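Local coordinates for protein glutathione s-transferase (Oryza sativa, PDB 1OYJ) that conjugates reduced glutathione to a wide range of hydrophobic electrophiles, as a tau-class glutathione transferase associated with herbicide detoxification, at residues L7-F12 / L30-R35; R113-C118 / R135-I140; H85-A90 / L162-V167. All coordinates share one frame; numbering follows the deposited sequence.

Interaction 1 of 3, residues L7-F12 / L30-R35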
loop_
_atom_site.group_PDB
_atom_site.type_symbol
_atom_site.label_atom_id
_atom_site.label_comp_id
_atom_site.label_asym_id
_atom_site.label_seq_id
_atom_site.Cartn_x
_atom_site.Cartn_y
_atom_site.Cartn_z
ATOM N N LEU A 7 -8.651 -18.972 -13.062
ATOM C CA LEU A 7 -8.745 -17.600 -12.627
ATOM C C LEU A 7 -10.131 -17.030 -12.762
ATOM O O LEU A 7 -10.764 -17.113 -13.820
ATOM C CB LEU A 7 -7.771 -16.738 -13.457
ATOM C CG LEU A 7 -6.323 -17.128 -13.144
ATOM C CD1 LEU A 7 -5.319 -16.621 -14.168
ATOM C CD2 LEU A 7 -5.900 -16.749 -11.721
ATOM N N VAL A 8 -10.599 -16.385 -11.708
ATOM C CA VAL A 8 -11.873 -15.703 -11.741
ATOM C C VAL A 8 -11.699 -14.344 -11.129
ATOM O O VAL A 8 -11.041 -14.230 -10.071
ATOM C CB VAL A 8 -12.891 -16.469 -10.899
ATOM C CG1 VAL A 8 -14.218 -15.709 -10.893
ATOM C CG2 VAL A 8 -13.082 -17.906 -11.413
ATOM N N LEU A 9 -12.335 -13.339 -11.725
ATOM C CA LEU A 9 -12.160 -11.986 -11.278
ATOM C C LEU A 9 -13.502 -11.396 -10.967
ATOM O O LEU A 9 -14.366 -11.321 -11.879
ATOM C CB LEU A 9 -11.429 -11.199 -12.342
ATOM C CG LEU A 9 -11.043 -9.759 -11.912
ATOM C CD1 LEU A 9 -9.901 -9.748 -10.869
ATOM C CD2 LEU A 9 -10.536 -8.959 -13.185
ATOM N N LEU A 10 -13.744 -11.067 -9.700
ATOM C CA LEU A 10 -14.963 -10.401 -9.303
ATOM C C LEU A 10 -14.657 -8.922 -9.515
ATOM O O LEU A 10 -13.686 -8.395 -8.967
ATOM C CB LEU A 10 -15.315 -10.683 -7.858
ATOM C CG LEU A 10 -15.261 -12.150 -7.441
ATOM C CD1 LEU A 10 -15.848 -12.357 -5.993
ATOM C CD2 LEU A 10 -16.129 -12.969 -8.414
ATOM N N ASP A 11 -15.475 -8.230 -10.295
ATOM C CA ASP A 11 -15.119 -6.861 -10.651
ATOM C C ASP A 11 -16.371 -6.007 -10.929
ATOM O O ASP A 11 -17.542 -6.477 -10.785
ATOM C CB ASP A 11 -14.165 -7.051 -11.819
ATOM C CG ASP A 11 -13.198 -5.886 -12.070
ATOM O OD1 ASP A 11 -13.365 -4.768 -11.523
ATOM O OD2 ASP A 11 -12.228 -6.081 -12.843
ATOM N N PHE A 12 -16.167 -4.755 -11.278
ATOM C CA PHE A 12 -17.205 -3.798 -11.574
ATOM C C PHE A 12 -16.656 -3.124 -12.835
ATOM O O PHE A 12 -15.460 -2.709 -12.854
ATOM C CB PHE A 12 -17.409 -2.828 -10.422
ATOM C CG PHE A 12 -18.400 -1.751 -10.730
ATOM C CD1 PHE A 12 -19.640 -2.087 -11.179
ATOM C CD2 PHE A 12 -18.138 -0.435 -10.462
ATOM C CE1 PHE A 12 -20.623 -1.114 -11.464
ATOM C CE2 PHE A 12 -19.124 0.555 -10.717
ATOM C CZ PHE A 12 -20.354 0.206 -11.258
ATOM N N LEU A 30 -2.866 -14.565 -19.502
ATOM C CA LEU A 30 -3.635 -15.388 -18.614
ATOM C C LEU A 30 -5.150 -15.147 -18.810
ATOM O O LEU A 30 -5.604 -14.039 -18.604
ATOM C CB LEU A 30 -3.250 -15.053 -17.160
ATOM C CG LEU A 30 -1.812 -15.272 -16.699
ATOM C CD1 LEU A 30 -1.608 -14.670 -15.320
ATOM C CD2 LEU A 30 -1.626 -16.767 -16.578
ATOM N N GLU A 31 -5.920 -16.185 -19.155
ATOM C CA GLU A 31 -7.346 -16.044 -19.427
ATOM C C GLU A 31 -8.042 -16.111 -18.124
ATOM O O GLU A 31 -7.603 -16.873 -17.235
ATOM C CB GLU A 31 -7.874 -17.184 -20.290
ATOM C CG GLU A 31 -7.236 -17.245 -21.675
ATOM C CD GLU A 31 -7.394 -15.984 -22.517
ATOM O OE1 GLU A 31 -8.383 -15.226 -22.347
ATOM O OE2 GLU A 31 -6.520 -15.763 -23.398
ATOM N N PHE A 32 -9.137 -15.384 -17.974
ATOM C CA PHE A 32 -9.872 -15.467 -16.703
ATOM C C PHE A 32 -11.344 -15.300 -16.933
ATOM O O PHE A 32 -11.758 -14.699 -17.884
ATOM C CB PHE A 32 -9.357 -14.342 -15.765
ATOM C CG PHE A 32 -9.516 -12.955 -16.352
ATOM C CD1 PHE A 32 -10.615 -12.195 -16.054
ATOM C CD2 PHE A 32 -8.612 -12.467 -17.265
ATOM C CE1 PHE A 32 -10.797 -10.991 -16.572
ATOM C CE2 PHE A 32 -8.738 -11.181 -17.778
ATOM C CZ PHE A 32 -9.857 -10.454 -17.440
ATOM N N GLU A 33 -12.143 -15.791 -16.010
ATOM C CA GLU A 33 -13.549 -15.562 -16.048
ATOM C C GLU A 33 -13.909 -14.279 -15.332
ATOM O O GLU A 33 -13.682 -14.156 -14.132
ATOM C CB GLU A 33 -14.265 -16.735 -15.366
ATOM C CG GLU A 33 -15.764 -16.547 -15.321
ATOM C CD GLU A 33 -16.511 -17.576 -14.505
ATOM O OE1 GLU A 33 -15.969 -18.636 -14.127
ATOM O OE2 GLU A 33 -17.675 -17.269 -14.201
ATOM N N TYR A 34 -14.479 -13.319 -16.060
ATOM C CA TYR A 34 -14.903 -12.072 -15.463
ATOM C C TYR A 34 -16.339 -12.159 -14.918
ATOM O O TYR A 34 -17.288 -12.514 -15.677
ATOM C CB TYR A 34 -14.914 -11.055 -16.584
ATOM C CG TYR A 34 -15.302 -9.682 -16.167
ATOM C CD1 TYR A 34 -14.315 -8.764 -15.765
ATOM C CD2 TYR A 34 -16.600 -9.295 -16.149
ATOM C CE1 TYR A 34 -14.650 -7.480 -15.411
ATOM C CE2 TYR A 34 -16.973 -8.018 -15.772
ATOM C CZ TYR A 34 -15.997 -7.107 -15.380
ATOM O OH TYR A 34 -16.386 -5.849 -14.963
ATOM N N ARG A 35 -16.549 -11.789 -13.669
ATOM C CA ARG A 35 -17.897 -11.734 -13.137
ATOM C C ARG A 35 -18.234 -10.342 -12.691
ATOM O O ARG A 35 -17.531 -9.790 -11.850
ATOM C CB ARG A 35 -18.051 -12.693 -11.968
ATOM C CG ARG A 35 -17.680 -14.124 -12.306
ATOM C CD ARG A 35 -18.211 -15.115 -11.331
ATOM N NE ARG A 35 -17.858 -16.482 -11.686
ATOM C CZ ARG A 35 -17.731 -17.463 -10.809
ATOM N NH1 ARG A 35 -17.382 -18.677 -11.192
ATOM N NH2 ARG A 35 -17.925 -17.219 -9.527
#

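Interaction 2 of 3, residues R113-C118 / R135-I140. With GSH (glutathione), chain O.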
loop_
_atom_site.group_PDB
_atom_site.type_symbol
_atom_site.label_atom_id
_atom_site.label_comp_id
_atom_site.label_asym_id
_atom_site.label_seq_id
_atom_site.Cartn_x
_atom_site.Cartn_y
_atom_site.Cartn_z
ATOM N N ARG A 113 -2.538 6.384 -3.409
ATOM C CA ARG A 113 -2.810 7.414 -2.440
ATOM C C ARG A 113 -3.433 8.644 -3.058
ATOM O O ARG A 113 -4.045 9.365 -2.305
ATOM C CB ARG A 113 -1.542 7.888 -1.698
ATOM C CG ARG A 113 -0.923 6.908 -0.721
ATOM C CD ARG A 113 0.522 7.280 -0.133
ATOM N NE ARG A 113 0.799 6.285 0.928
ATOM C CZ ARG A 113 0.273 6.375 2.174
ATOM N NH1 ARG A 113 0.441 5.401 3.043
ATOM N NH2 ARG A 113 -0.367 7.485 2.560
ATOM N N LYS A 114 -3.236 8.917 -4.357
ATOM C CA LYS A 114 -3.621 10.197 -4.892
ATOM C C LYS A 114 -4.819 10.231 -5.910
ATOM O O LYS A 114 -5.729 11.071 -5.809
ATOM C CB LYS A 114 -2.372 10.825 -5.560
ATOM C CG LYS A 114 -1.191 11.117 -4.535
ATOM C CD LYS A 114 -1.464 12.338 -3.575
ATOM C CE LYS A 114 -0.398 12.475 -2.503
ATOM N NZ LYS A 114 -0.560 13.654 -1.538
ATOM N N LEU A 115 -4.828 9.276 -6.839
ATOM C CA LEU A 115 -5.655 9.395 -8.037
ATOM C C LEU A 115 -7.142 9.251 -7.689
ATOM O O LEU A 115 -7.978 10.128 -7.951
ATOM C CB LEU A 115 -5.210 8.397 -9.098
ATOM C CG LEU A 115 -4.177 8.827 -10.130
ATOM C CD1 LEU A 115 -4.781 9.903 -11.049
ATOM C CD2 LEU A 115 -2.985 9.424 -9.458
ATOM N N TYR A 116 -7.471 8.142 -7.128
ATOM C CA TYR A 116 -8.869 7.898 -6.865
ATOM C C TYR A 116 -9.469 8.947 -5.967
ATOM O O TYR A 116 -10.485 9.549 -6.311
ATOM C CB TYR A 116 -9.030 6.565 -6.256
ATOM C CG TYR A 116 -10.440 6.242 -5.863
ATOM C CD1 TYR A 116 -11.344 5.920 -6.814
ATOM C CD2 TYR A 116 -10.816 6.186 -4.551
ATOM C CE1 TYR A 116 -12.609 5.573 -6.502
ATOM C CE2 TYR A 116 -12.121 5.820 -4.207
ATOM C CZ TYR A 116 -13.006 5.516 -5.216
ATOM O OH TYR A 116 -14.324 5.156 -4.971
ATOM N N ASP A 117 -8.861 9.204 -4.837
ATOM C CA ASP A 117 -9.440 10.140 -3.888
ATOM C C ASP A 117 -9.432 11.569 -4.391
ATOM O O ASP A 117 -10.401 12.337 -4.217
ATOM C CB ASP A 117 -8.687 10.124 -2.538
ATOM C CG ASP A 117 -8.760 8.758 -1.781
ATOM O OD1 ASP A 117 -9.857 8.214 -1.576
ATOM O OD2 ASP A 117 -7.708 8.156 -1.406
ATOM N N CYS A 118 -8.321 11.968 -4.987
ATOM C CA CYS A 118 -8.199 13.319 -5.387
ATOM C C CYS A 118 -9.033 13.572 -6.591
ATOM O O CYS A 118 -9.569 14.666 -6.764
ATOM C CB CYS A 118 -6.746 13.705 -5.575
ATOM S SG CYS A 118 -5.764 13.288 -4.072
ATOM N N ARG A 135 -6.562 22.276 -9.112
ATOM C CA ARG A 135 -5.201 22.657 -9.069
ATOM C C ARG A 135 -4.323 21.567 -8.413
ATOM O O ARG A 135 -3.140 21.346 -8.823
ATOM C CB ARG A 135 -4.996 24.021 -8.353
ATOM C CG ARG A 135 -5.526 25.219 -9.187
ATOM C CD ARG A 135 -5.271 26.586 -8.503
ATOM N NE ARG A 135 -6.085 26.755 -7.318
ATOM C CZ ARG A 135 -7.158 27.541 -7.278
ATOM N NH1 ARG A 135 -7.523 28.112 -8.384
ATOM N NH2 ARG A 135 -7.866 27.740 -6.154
ATOM N N GLU A 136 -4.885 20.880 -7.449
ATOM C CA GLU A 136 -4.104 19.878 -6.757
ATOM C C GLU A 136 -3.984 18.702 -7.737
ATOM O O GLU A 136 -2.943 18.091 -7.774
ATOM C CB GLU A 136 -4.758 19.401 -5.435
ATOM C CG GLU A 136 -4.797 20.481 -4.319
ATOM C CD GLU A 136 -4.818 19.912 -2.909
ATOM O OE1 GLU A 136 -3.776 20.016 -2.196
ATOM O OE2 GLU A 136 -5.875 19.439 -2.532
ATOM N N MET A 137 -5.055 18.414 -8.499
ATOM C CA MET A 137 -4.992 17.324 -9.490
ATOM C C MET A 137 -3.919 17.599 -10.526
ATOM O O MET A 137 -3.089 16.724 -10.798
ATOM C CB MET A 137 -6.318 16.996 -10.169
ATOM C CG MET A 137 -6.182 15.811 -11.190
ATOM S SD MET A 137 -5.459 14.214 -10.514
ATOM C CE MET A 137 -6.843 13.707 -9.712
ATOM N N ALA A 138 -3.897 18.820 -11.056
ATOM C CA ALA A 138 -2.872 19.165 -12.045
ATOM C C ALA A 138 -1.458 18.926 -11.509
ATOM O O ALA A 138 -0.604 18.502 -12.275
ATOM C CB ALA A 138 -2.977 20.539 -12.467
ATOM N N GLU A 139 -1.205 19.293 -10.246
ATOM C CA GLU A 139 0.079 19.164 -9.649
ATOM C C GLU A 139 0.412 17.686 -9.439
ATOM O O GLU A 139 1.540 17.331 -9.618
ATOM C CB GLU A 139 0.147 19.975 -8.315
ATOM C CG GLU A 139 1.488 20.100 -7.761
ATOM C CD GLU A 139 2.456 20.859 -8.667
ATOM O OE1 GLU A 139 2.025 21.623 -9.601
ATOM O OE2 GLU A 139 3.668 20.605 -8.394
ATOM N N ILE A 140 -0.551 16.862 -9.040
ATOM C CA ILE A 140 -0.341 15.393 -8.961
ATOM C C ILE A 140 0.146 14.837 -10.380
ATOM O O ILE A 140 1.140 14.086 -10.502
ATOM C CB ILE A 140 -1.637 14.758 -8.565
ATOM C CG1 ILE A 140 -1.758 14.928 -7.073
ATOM C CG2 ILE A 140 -1.643 13.226 -8.859
ATOM C CD1 ILE A 140 -2.990 14.515 -6.541
HETATM N N1 GSH O . -3.372 13.070 4.651
HETATM C CA1 GSH O . -4.300 13.553 3.626
HETATM C C1 GSH O . -4.931 14.821 4.152
HETATM O O11 GSH O . -6.148 14.937 4.229
HETATM O O12 GSH O . -4.241 15.747 4.532
HETATM C CB1 GSH O . -3.509 13.747 2.279
HETATM C CG1 GSH O . -4.419 14.188 1.125
HETATM C CD1 GSH O . -3.854 14.277 -0.309
HETATM O OE1 GSH O . -3.341 13.307 -0.837
HETATM N N2 GSH O . -4.031 15.444 -0.938
HETATM C CA2 GSH O . -3.884 15.648 -2.382
HETATM C C2 GSH O . -2.766 16.582 -2.697
HETATM O O2 GSH O . -2.658 17.099 -3.833
HETATM C CB2 GSH O . -5.190 16.127 -2.989
HETATM S SG2 GSH O . -6.445 14.856 -2.753
HETATM N N3 GSH O . -1.908 16.739 -1.645
HETATM C CA3 GSH O . -0.656 17.463 -1.792
HETATM C C3 GSH O . 0.385 16.815 -2.704
HETATM O O31 GSH O . 0.253 15.583 -3.013
HETATM O O32 GSH O . 1.348 17.544 -3.118
#

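Interaction 3 of 3, residues H85-A90 / L162-V167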
loop_
_atom_site.group_PDB
_atom_site.type_symbol
_atom_site.label_atom_id
_atom_site.label_comp_id
_atom_site.label_asym_id
_atom_site.label_seq_id
_atom_site.Cartn_x
_atom_site.Cartn_y
_atom_site.Cartn_z
ATOM N N HIS A 85 7.053 -10.061 -16.665
ATOM C CA HIS A 85 6.993 -9.583 -15.305
ATOM C C HIS A 85 6.640 -8.098 -15.256
ATOM O O HIS A 85 7.009 -7.340 -16.140
ATOM C CB HIS A 85 8.339 -9.816 -14.602
ATOM C CG HIS A 85 9.484 -9.138 -15.288
ATOM N ND1 HIS A 85 10.292 -9.787 -16.190
ATOM C CD2 HIS A 85 9.898 -7.843 -15.274
ATOM C CE1 HIS A 85 11.168 -8.925 -16.687
ATOM N NE2 HIS A 85 10.971 -7.746 -16.125
ATOM N N LEU A 86 5.916 -7.701 -14.232
ATOM C CA LEU A 86 5.580 -6.281 -14.024
ATOM C C LEU A 86 6.696 -5.593 -13.233
ATOM O O LEU A 86 6.938 -4.415 -13.411
ATOM C CB LEU A 86 4.262 -6.147 -13.265
ATOM C CG LEU A 86 3.037 -6.497 -14.099
ATOM C CD1 LEU A 86 1.833 -6.505 -13.177
ATOM C CD2 LEU A 86 2.916 -5.575 -15.245
ATOM N N LEU A 87 7.334 -6.351 -12.343
ATOM C CA LEU A 87 8.464 -5.852 -11.588
ATOM C C LEU A 87 9.654 -6.700 -11.959
ATOM O O LEU A 87 9.521 -7.879 -12.213
ATOM C CB LEU A 87 8.187 -5.995 -10.107
ATOM C CG LEU A 87 7.077 -5.123 -9.521
ATOM C CD1 LEU A 87 6.653 -5.616 -8.210
ATOM C CD2 LEU A 87 7.533 -3.749 -9.457
ATOM N N PRO A 88 10.852 -6.138 -11.959
ATOM C CA PRO A 88 12.023 -6.946 -12.345
ATOM C C PRO A 88 12.275 -7.991 -11.296
ATOM O O PRO A 88 12.131 -7.664 -10.134
ATOM C CB PRO A 88 13.182 -5.949 -12.337
ATOM C CG PRO A 88 12.609 -4.611 -11.943
ATOM C CD PRO A 88 11.174 -4.767 -11.559
ATOM N N PRO A 89 12.584 -9.231 -11.647
ATOM C CA PRO A 89 12.977 -10.209 -10.619
ATOM C C PRO A 89 14.282 -9.836 -9.976
ATOM O O PRO A 89 15.157 -9.518 -10.708
ATOM C CB PRO A 89 13.143 -11.489 -11.408
ATOM C CG PRO A 89 12.303 -11.261 -12.659
ATOM C CD PRO A 89 12.509 -9.841 -12.975
ATOM N N ALA A 90 14.371 -9.720 -8.653
ATOM C CA ALA A 90 15.683 -9.518 -8.007
ATOM C C ALA A 90 16.356 -10.893 -7.945
ATOM O O ALA A 90 17.428 -11.048 -7.370
ATOM C CB ALA A 90 15.550 -8.908 -6.611
ATOM N N LEU A 162 4.473 -2.460 -20.683
ATOM C CA LEU A 162 3.957 -1.975 -19.434
ATOM C C LEU A 162 4.641 -2.604 -18.227
ATOM O O LEU A 162 4.847 -3.788 -18.180
ATOM C CB LEU A 162 2.463 -2.223 -19.369
ATOM C CG LEU A 162 1.627 -1.536 -20.476
ATOM C CD1 LEU A 162 0.265 -2.100 -20.401
ATOM C CD2 LEU A 162 1.545 -0.026 -20.371
ATOM N N GLY A 163 5.076 -1.760 -17.294
ATOM C CA GLY A 163 5.574 -2.186 -16.013
ATOM C C GLY A 163 4.500 -2.031 -14.912
ATOM O O GLY A 163 3.349 -1.477 -15.127
ATOM N N PHE A 164 4.908 -2.446 -13.715
ATOM C CA PHE A 164 4.070 -2.269 -12.510
ATOM C C PHE A 164 3.399 -0.899 -12.352
ATOM O O PHE A 164 2.203 -0.803 -12.210
ATOM C CB PHE A 164 4.909 -2.530 -11.287
ATOM C CG PHE A 164 4.142 -2.704 -10.014
ATOM C CD1 PHE A 164 3.269 -3.715 -9.841
ATOM C CD2 PHE A 164 4.410 -1.912 -8.916
ATOM C CE1 PHE A 164 2.595 -3.873 -8.594
ATOM C CE2 PHE A 164 3.815 -2.146 -7.654
ATOM C CZ PHE A 164 2.862 -3.063 -7.532
ATOM N N VAL A 165 4.142 0.186 -12.393
ATOM C CA VAL A 165 3.539 1.490 -12.249
ATOM C C VAL A 165 2.707 1.837 -13.417
ATOM O O VAL A 165 1.660 2.467 -13.235
ATOM C CB VAL A 165 4.631 2.607 -12.058
ATOM C CG1 VAL A 165 4.016 3.961 -11.943
ATOM C CG2 VAL A 165 5.416 2.333 -10.763
ATOM N N ASP A 166 3.141 1.476 -14.629
ATOM C CA ASP A 166 2.345 1.776 -15.802
ATOM C C ASP A 166 0.926 1.161 -15.637
ATOM O O ASP A 166 -0.058 1.808 -15.875
ATOM C CB ASP A 166 2.916 1.271 -17.046
ATOM C CG ASP A 166 4.315 1.855 -17.342
ATOM O OD1 ASP A 166 4.443 3.052 -17.690
ATOM O OD2 ASP A 166 5.295 1.078 -17.289
ATOM N N VAL A 167 0.897 -0.090 -15.248
ATOM C CA VAL A 167 -0.353 -0.769 -15.018
ATOM C C VAL A 167 -1.156 -0.157 -13.922
ATOM O O VAL A 167 -2.380 0.027 -14.058
ATOM C CB VAL A 167 -0.149 -2.281 -14.927
ATOM C CG1 VAL A 167 -1.500 -2.968 -14.661
ATOM C CG2 VAL A 167 0.359 -2.825 -16.242
#

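Interaction 1 of 3, residues L7-F12 / L30-R35
Residues Leu7 to Asp11 pair in parallel with Glu33 to Arg35, the strand axes 4.8 Å apart at closest and 21° from parallel. Four backbone hydrogen bonds alternate between them. Leu7 O takes Glu33 N, Glu33 O takes Leu9 N, Leu9 O takes Arg35 N, and Arg35 O takes Asp11 N. Val8, Leu10, Glu33 and Arg35 share one face of the sheet. There Val8 CG1 sits 3.8 Å from Arg35 NE, over one face of the guanidinium group. The same group grips Glu33 side-on, with Arg35 NE 2.6 Å from Glu33 OE2, a grip that probably helps fix its plane against the valine methyl. This is the beta-alpha-beta unit that opens the thioredoxin-like domain, and helix 16-28 makes the crossover on the other face. On that side Phe32 has CG between its backbone N and carbonyl carbon (chi1 58°). This directs the ring beside Leu9, whose CB meets Phe32 CD1 obliquely at 3.9 Å. Met25 of the crossover helix packs on Phe32. Asp11 CB lies 3.6 Å from Tyr34 CE1, and these two side chains cross nearly at right angles. Both oxygens of the Asp11 carboxylate have partners: Arg22 bridges to OD2, while Phe12 N bonds to OD1 at 2.8 Å.

Interaction 2 of 3, residues R113-C118 / R135-I140
Lys114 and Cys118 of helix 97-124 meet Ile140 of helix 127-148 beside a second glutathione site, in the all-helical C-terminal domain of the GST fold. This site is distinct from the one that holds Ser15 and Lys42. The two helix segments run roughly antiparallel, at 152°, with axes 10.6 Å apart. The glutathione is attached covalently: Cys118 SG lies 2.2 Å from its SG2, a mixed disulfide. Lys114 first bends at chi2 (-73°) and then extends, which carries NZ to the peptide. NZ donates to glutathione O31 at 2.6 Å and to OE1 at 2.9 Å, so one ammonium group grips both the glycyl carboxylate and the gamma-glutamyl carbonyl. Glu136 lies along the ligand, with OE2 3.4 Å from glutathione CB2. Its carboxylate also makes a long, weak ion pair with Arg121.

Next to the ligand the helices meet through apolar groups. Ile140 CD1 faces both Lys114 CB and Cys118 SG, 3.9 Å from each. Its other branch, CG2, reaches Leu115 CD2, the two side chains running antiparallel alongside each other. Tyr179 of helix 176-183 packs on both Leu115 and Met137. Met137 leaves its helix with CG anti to the backbone N (chi1 -179°), then bends twice. Those bends bring the methyl against helix 97-124, where Met137 CE stops 3.8 Å from the carbonyl carbon C of Cys118.

Interaction 3 of 3, residues H85-A90 / L162-V167
Leu86 meets the capped start of helix 164-169, where Gly163 is the N-cap and Asp166 OD2 accepts Gly163 N at 2.8 Å. This is one half of a capping box; glycine has no side chain to supply the other. Followed outward, Leu86 CB lies at the edge of the Phe164 ring, near its plane, and 3.8 Å from Phe164 N. CG is anti to the carbonyl carbon (chi1 -73°), and beyond it the CD2 branch runs into the first turn. Leu86 CD2 packs 3.9 Å from Val167 CG2 and also reaches the carbonyl oxygen of Leu162. The Leu86 and Val167 side chains are roughly perpendicular. The backbone of Leu86 also bonds to the helix start: Leu86 O receives Phe164 N at 2.8 Å, an N-H that has no acceptor within its own helix. The carbonyl is approached off-axis, with the donor tilted from its plane. Asp77 of helix 69-79 accepts the N-H groups of both Leu86 and Leu87, one to each carboxylate oxygen. Leu87 lies over one face of the Phe164 ring. Its CD1 makes a CH-pi contact 4.2 Å from the ring centroid, 9° off the normal, and the sister methyl Leu87 CD2 presses to 3.4 Å from Phe164 CB.

From the N terminus, interaction 1 comes first. It closes the short loop of strand 7-11, helix 16-28 and strand 33-36 within the N-terminal domain, before either of the others opens. Interaction 3 opens next, in the linker at 85-90, and closes only at 162-167. Interaction 2 falls wholly between those ends, where helices 97-124 and 127-148 turn back on each other. Interaction 3 thus ties the linker between the two domains to the start of helix 164-169. Interactions 1 and 2 lie on opposite sides of the chain's centre, their own centres about 29 Å apart. None of the three touches another.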